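Local structure of sugar-binding transcriptional regulator, LACI family (Escherichia coli K12, 3DBI) at residues M124-F129 / L149-R154; A185-S190 / L246-D251. The protein represses transcription of the cryptic asc operon in Escherichia coli as a DNA-binding regulator of the LacI family. One frame throughout, in Å; residues are numbered along the deposited sequence.

Overall arrangement
The modelled part of the chain has the two-lobed periplasmic-binding-protein fold of LacI-family regulators, and each contact lies in one lobe. Contact 1 lies at the C-terminal ends of neighbouring strands 122-125 and 146-149, in the parallel sheet of the first lobe. Contact 2 joins strands 184-187 and 245-248 of the second sheet. The centres are about 22 Å apart, on opposite sides of the chain's centre, and the nearest atoms stay about 7 Å apart. A phosphate, probably from the crystallisation liquor, sits on contact 1 and is also hydrogen-bonded by Ser193 and Thr195 near the start of helix 194-209, consistent with the inter-lobe cleft where relatives bind effectors.

Contact 1 of 2, residues M124-F129 / L149-R154. With PO4 (phosphate ion), chain D.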
# COMPACT_ATOMS: atom_id res chain seq x y z
N MSE A 124 8.44 13.53 -14.06
CA MSE A 124 8.87 13.01 -12.77
C MSE A 124 8.90 11.49 -12.84
O MSE A 124 8.03 10.88 -13.45
CB MSE A 124 7.92 13.46 -11.66
CG MSE A 124 7.30 14.83 -11.89
SE MSE A 124 6.18 15.32 -10.42
CE MSE A 124 7.64 15.77 -9.19
N ILE A 125 9.90 10.90 -12.19
CA ILE A 125 10.10 9.46 -12.23
C ILE A 125 10.76 8.95 -10.93
O ILE A 125 11.62 9.61 -10.36
CB ILE A 125 10.91 9.03 -13.51
CG1 ILE A 125 11.12 7.52 -13.57
CG2 ILE A 125 12.25 9.79 -13.60
CD1 ILE A 125 11.63 7.00 -14.92
N TYR A 126 10.30 7.80 -10.46
CA TYR A 126 11.01 6.98 -9.49
C TYR A 126 11.43 5.71 -10.24
O TYR A 126 10.66 4.77 -10.36
CB TYR A 126 10.12 6.69 -8.27
CG TYR A 126 10.64 5.67 -7.27
CD1 TYR A 126 12.01 5.42 -7.10
CD2 TYR A 126 9.75 4.96 -6.46
CE1 TYR A 126 12.47 4.47 -6.17
CE2 TYR A 126 10.19 4.03 -5.53
CZ TYR A 126 11.55 3.78 -5.38
OH TYR A 126 11.99 2.86 -4.45
N PRO A 127 12.66 5.70 -10.77
CA PRO A 127 13.14 4.62 -11.64
C PRO A 127 13.55 3.34 -10.91
O PRO A 127 14.35 3.36 -9.98
CB PRO A 127 14.35 5.25 -12.34
CG PRO A 127 14.84 6.28 -11.39
CD PRO A 127 13.67 6.76 -10.59
N ARG A 128 12.99 2.22 -11.37
CA ARG A 128 13.32 0.90 -10.83
C ARG A 128 14.53 0.30 -11.57
O ARG A 128 15.43 -0.25 -10.95
CB ARG A 128 12.06 -0.00 -10.86
CG ARG A 128 12.25 -1.54 -10.91
CD ARG A 128 12.85 -2.19 -9.66
NE ARG A 128 12.27 -1.67 -8.43
CZ ARG A 128 12.95 -1.05 -7.47
NH1 ARG A 128 14.28 -0.89 -7.57
NH2 ARG A 128 12.31 -0.61 -6.40
N PHE A 129 14.55 0.44 -12.90
CA PHE A 129 15.61 -0.17 -13.71
C PHE A 129 16.63 0.84 -14.23
O PHE A 129 17.84 0.59 -14.19
CB PHE A 129 15.02 -0.96 -14.88
CG PHE A 129 14.16 -2.13 -14.48
CD1 PHE A 129 14.75 -3.37 -14.19
CD2 PHE A 129 12.77 -2.02 -14.42
CE1 PHE A 129 13.96 -4.47 -13.83
CE2 PHE A 129 11.97 -3.11 -14.05
CZ PHE A 129 12.57 -4.34 -13.76
N LEU A 149 13.11 10.82 -8.05
CA LEU A 149 12.83 10.57 -6.66
C LEU A 149 13.58 9.33 -6.16
O LEU A 149 13.66 8.33 -6.87
CB LEU A 149 11.32 10.40 -6.47
CG LEU A 149 10.79 10.01 -5.09
CD1 LEU A 149 10.96 11.15 -4.10
CD2 LEU A 149 9.35 9.59 -5.21
N ASN A 150 14.13 9.42 -4.95
CA ASN A 150 14.73 8.29 -4.22
C ASN A 150 15.99 7.71 -4.87
O ASN A 150 16.31 6.52 -4.72
CB ASN A 150 13.68 7.20 -3.93
CG ASN A 150 14.11 6.26 -2.80
OD1 ASN A 150 14.85 6.64 -1.90
ND2 ASN A 150 13.63 5.02 -2.87
N ARG A 151 16.72 8.56 -5.59
CA ARG A 151 17.95 8.19 -6.28
C ARG A 151 18.85 9.41 -6.23
O ARG A 151 18.35 10.54 -6.21
CB ARG A 151 17.67 7.85 -7.75
CG ARG A 151 16.75 6.64 -8.03
CD ARG A 151 17.49 5.33 -7.84
NE ARG A 151 16.64 4.17 -8.07
CZ ARG A 151 16.04 3.47 -7.11
NH1 ARG A 151 16.21 3.81 -5.84
NH2 ARG A 151 15.28 2.43 -7.42
N ARG A 152 20.17 9.21 -6.21
CA ARG A 152 21.09 10.35 -6.21
C ARG A 152 21.80 10.52 -7.55
O ARG A 152 22.57 9.64 -7.96
CB ARG A 152 22.13 10.25 -5.08
CG ARG A 152 22.92 11.54 -4.87
CD ARG A 152 24.14 11.39 -3.97
NE ARG A 152 25.08 10.42 -4.50
CZ ARG A 152 26.12 10.66 -5.30
NH1 ARG A 152 26.44 11.88 -5.70
NH2 ARG A 152 26.84 9.62 -5.70
N LEU A 153 21.55 11.64 -8.22
CA LEU A 153 22.23 11.93 -9.47
C LEU A 153 23.62 12.53 -9.22
O LEU A 153 23.77 13.41 -8.35
CB LEU A 153 21.40 12.88 -10.33
CG LEU A 153 20.08 12.39 -10.93
CD1 LEU A 153 19.26 13.56 -11.43
CD2 LEU A 153 20.31 11.39 -12.04
N ARG A 154 24.62 12.14 -9.97
CA ARG A 154 25.95 12.65 -9.70
C ARG A 154 26.17 14.01 -10.27
O ARG A 154 26.70 14.87 -9.63
CB ARG A 154 27.02 11.69 -10.18
CG ARG A 154 26.61 10.27 -10.14
CD ARG A 154 27.43 9.50 -9.17
NE ARG A 154 28.69 9.13 -9.76
CZ ARG A 154 28.89 9.08 -11.06
NH1 ARG A 154 30.07 8.73 -11.54
NH2 ARG A 154 27.91 9.38 -11.89
P PO4 D . 14.76 0.65 -4.49
O1 PO4 D . 13.87 1.28 -5.53
O2 PO4 D . 14.11 0.75 -3.13
O3 PO4 D . 14.95 -0.81 -4.81
O4 PO4 D . 16.08 1.37 -4.48
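Leu149 gives its backbone N to Ile125 O (3.0 Å), the last regular bond between the two parallel strands before both segments turn into loops. Its O lies 3.4 Å from CD1 of Tyr126, and its CD2 packs against Tyr126 CB. Asn150 runs alongside Tyr126, pointing the same way, with amide and ring planes 58° apart; ND2 makes a weak hydrogen bond to Tyr126 OH (3.1 Å), while OD1 is held by His165. Arg151 CG slides past the Pro127 ring, and a bend at chi2 (-77°) brings the guanidinium to the Pro127 carbonyl, whose O receives weak bonds from both NE and NH2. Tyr126 CE1 lies against one face of the guanidinium, 3.4 Å from that plane and toward its rim. NH1 bonds Asn150 O and phosphate O4, and NH2 gives a nearly straight bond to phosphate O1 (2.6 Å, 168°). The same O1 is gripped by Arg128 NH2 (2.6 Å) and more weakly by Arg128 NH1 and Tyr126 OH, so the anion probably helps the two arginines lie close together. A methionine here in place of Arg151 would probably leave Pro127 O without its side-chain donors and phosphate O1 and O4 without their bonds from this loop. Ser193, Thr195 and His74 complete the grip on the ion, whose place at loops following parallel strands is consistent with the effector cleft of relatives. Tyr77 of helix 77-91 meets the Tyr126 ring and touches Leu149, Ile301 of helix 297-313 packs on Leu149, and helix 132-141 lies against Pro127 and Arg151.

Contact 2 of 2, residues A185-S190 / L246-D251; sequences AFLTGS and LVASND
Ser249 OG, just past the end of strand 245-248, has two partners: it donates to Leu187 O (2.6 Å), lying in the carbonyl plane on a lone pair, and accepts a bond from a water. That water in turn accepts from Gly189 N, so the serine ties both the end of strand 184-187 and the turn after it. With OG anti to the carbonyl carbon (chi1 -66°), the hydroxyl points across to the other segment, where it also lies 3.3 Å from Phe186 CZ. The strands themselves run parallel, their axes 4.6 Å apart at 13°. Val247 is held through both its backbone atoms: its N bonds Ala185 O (2.9 Å), and its O receives Leu187 N almost straight (2.8 Å, 174°). That carbonyl oxygen also lies over one face of the Phe186 ring. Phe186 and Val247 share one face of the sheet, where ring atoms CD1 and CE1 rest on CB and CG1 of the valine. On the other face, Leu246 sets CD1 against Ala185 CB and CD2 against Leu187 CD1 (3.9 Å), with Ala248 beside them. Strand 219-220 pairs with the outer edge of 184-187, and 273-277 continues the sheet past 245-248. Helix 194-209, with Tyr203, covers the Phe186 side, while helices 226-238 and 251-263 pack on the leucines, in the layered alpha/beta arrangement of this lobe.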
# COMPACT_ATOMS: atom_id res chain seq x y z
N ALA A 185 22.42 -9.89 13.24
CA ALA A 185 22.06 -10.47 11.95
C ALA A 185 21.45 -9.41 11.01
O ALA A 185 20.91 -8.40 11.47
CB ALA A 185 21.10 -11.63 12.15
N PHE A 186 21.55 -9.65 9.70
CA PHE A 186 21.04 -8.72 8.69
C PHE A 186 20.31 -9.46 7.57
O PHE A 186 20.84 -10.41 6.98
CB PHE A 186 22.16 -7.86 8.10
CG PHE A 186 21.68 -6.70 7.25
CD1 PHE A 186 21.50 -5.44 7.81
CD2 PHE A 186 21.44 -6.85 5.88
CE1 PHE A 186 21.08 -4.36 7.04
CE2 PHE A 186 21.01 -5.78 5.10
CZ PHE A 186 20.84 -4.53 5.69
N LEU A 187 19.08 -9.03 7.29
CA LEU A 187 18.32 -9.52 6.15
C LEU A 187 18.29 -8.46 5.05
O LEU A 187 17.86 -7.33 5.29
CB LEU A 187 16.91 -9.94 6.57
CG LEU A 187 16.77 -10.97 7.69
CD1 LEU A 187 15.33 -11.31 7.95
CD2 LEU A 187 17.54 -12.25 7.39
N THR A 188 18.75 -8.81 3.85
CA THR A 188 18.87 -7.83 2.78
C THR A 188 17.57 -7.77 2.01
O THR A 188 16.78 -8.70 2.06
CB THR A 188 20.01 -8.15 1.77
OG1 THR A 188 19.64 -9.29 0.99
CG2 THR A 188 21.34 -8.40 2.47
N GLY A 189 17.37 -6.68 1.27
CA GLY A 189 16.36 -6.65 0.23
C GLY A 189 16.92 -7.34 -1.00
O GLY A 189 17.86 -8.13 -0.90
N SER A 190 16.35 -7.05 -2.17
CA SER A 190 16.83 -7.62 -3.43
C SER A 190 18.25 -7.17 -3.76
O SER A 190 18.61 -6.01 -3.53
CB SER A 190 15.88 -7.24 -4.57
OG SER A 190 14.61 -7.82 -4.38
N LEU A 246 18.50 -8.62 15.09
CA LEU A 246 18.31 -8.82 13.66
C LEU A 246 17.77 -7.54 13.04
O LEU A 246 16.83 -6.93 13.55
CB LEU A 246 17.36 -10.00 13.41
CG LEU A 246 17.03 -10.37 11.95
CD1 LEU A 246 17.01 -11.88 11.78
CD2 LEU A 246 15.71 -9.76 11.47
N VAL A 247 18.38 -7.15 11.93
CA VAL A 247 17.94 -6.01 11.16
C VAL A 247 17.36 -6.51 9.85
O VAL A 247 18.09 -7.06 9.01
CB VAL A 247 19.11 -5.06 10.86
CG1 VAL A 247 18.63 -3.84 10.06
CG2 VAL A 247 19.77 -4.63 12.13
N ALA A 248 16.05 -6.35 9.67
CA ALA A 248 15.44 -6.63 8.38
C ALA A 248 15.40 -5.33 7.59
O ALA A 248 15.21 -4.26 8.17
CB ALA A 248 14.07 -7.19 8.56
N SER A 249 15.58 -5.42 6.28
CA SER A 249 15.71 -4.21 5.46
C SER A 249 14.38 -3.54 5.17
O SER A 249 14.37 -2.39 4.69
CB SER A 249 16.47 -4.49 4.16
OG SER A 249 17.81 -4.84 4.43
N ASN A 250 13.28 -4.24 5.44
CA ASN A 250 11.97 -3.57 5.60
C ASN A 250 11.08 -4.20 6.68
O ASN A 250 11.40 -5.26 7.21
CB ASN A 250 11.25 -3.36 4.26
CG ASN A 250 10.60 -4.63 3.70
OD1 ASN A 250 10.63 -5.70 4.30
ND2 ASN A 250 9.99 -4.49 2.52
N ASP A 251 9.97 -3.53 7.00
CA ASP A 251 9.03 -4.00 8.01
C ASP A 251 8.36 -5.33 7.66
O ASP A 251 8.20 -6.18 8.54
CB ASP A 251 7.97 -2.93 8.30
CG ASP A 251 8.52 -1.76 9.10
OD1 ASP A 251 9.69 -1.83 9.52
OD2 ASP A 251 7.78 -0.78 9.31
O HOH W 1 19.51 -4.72 2.16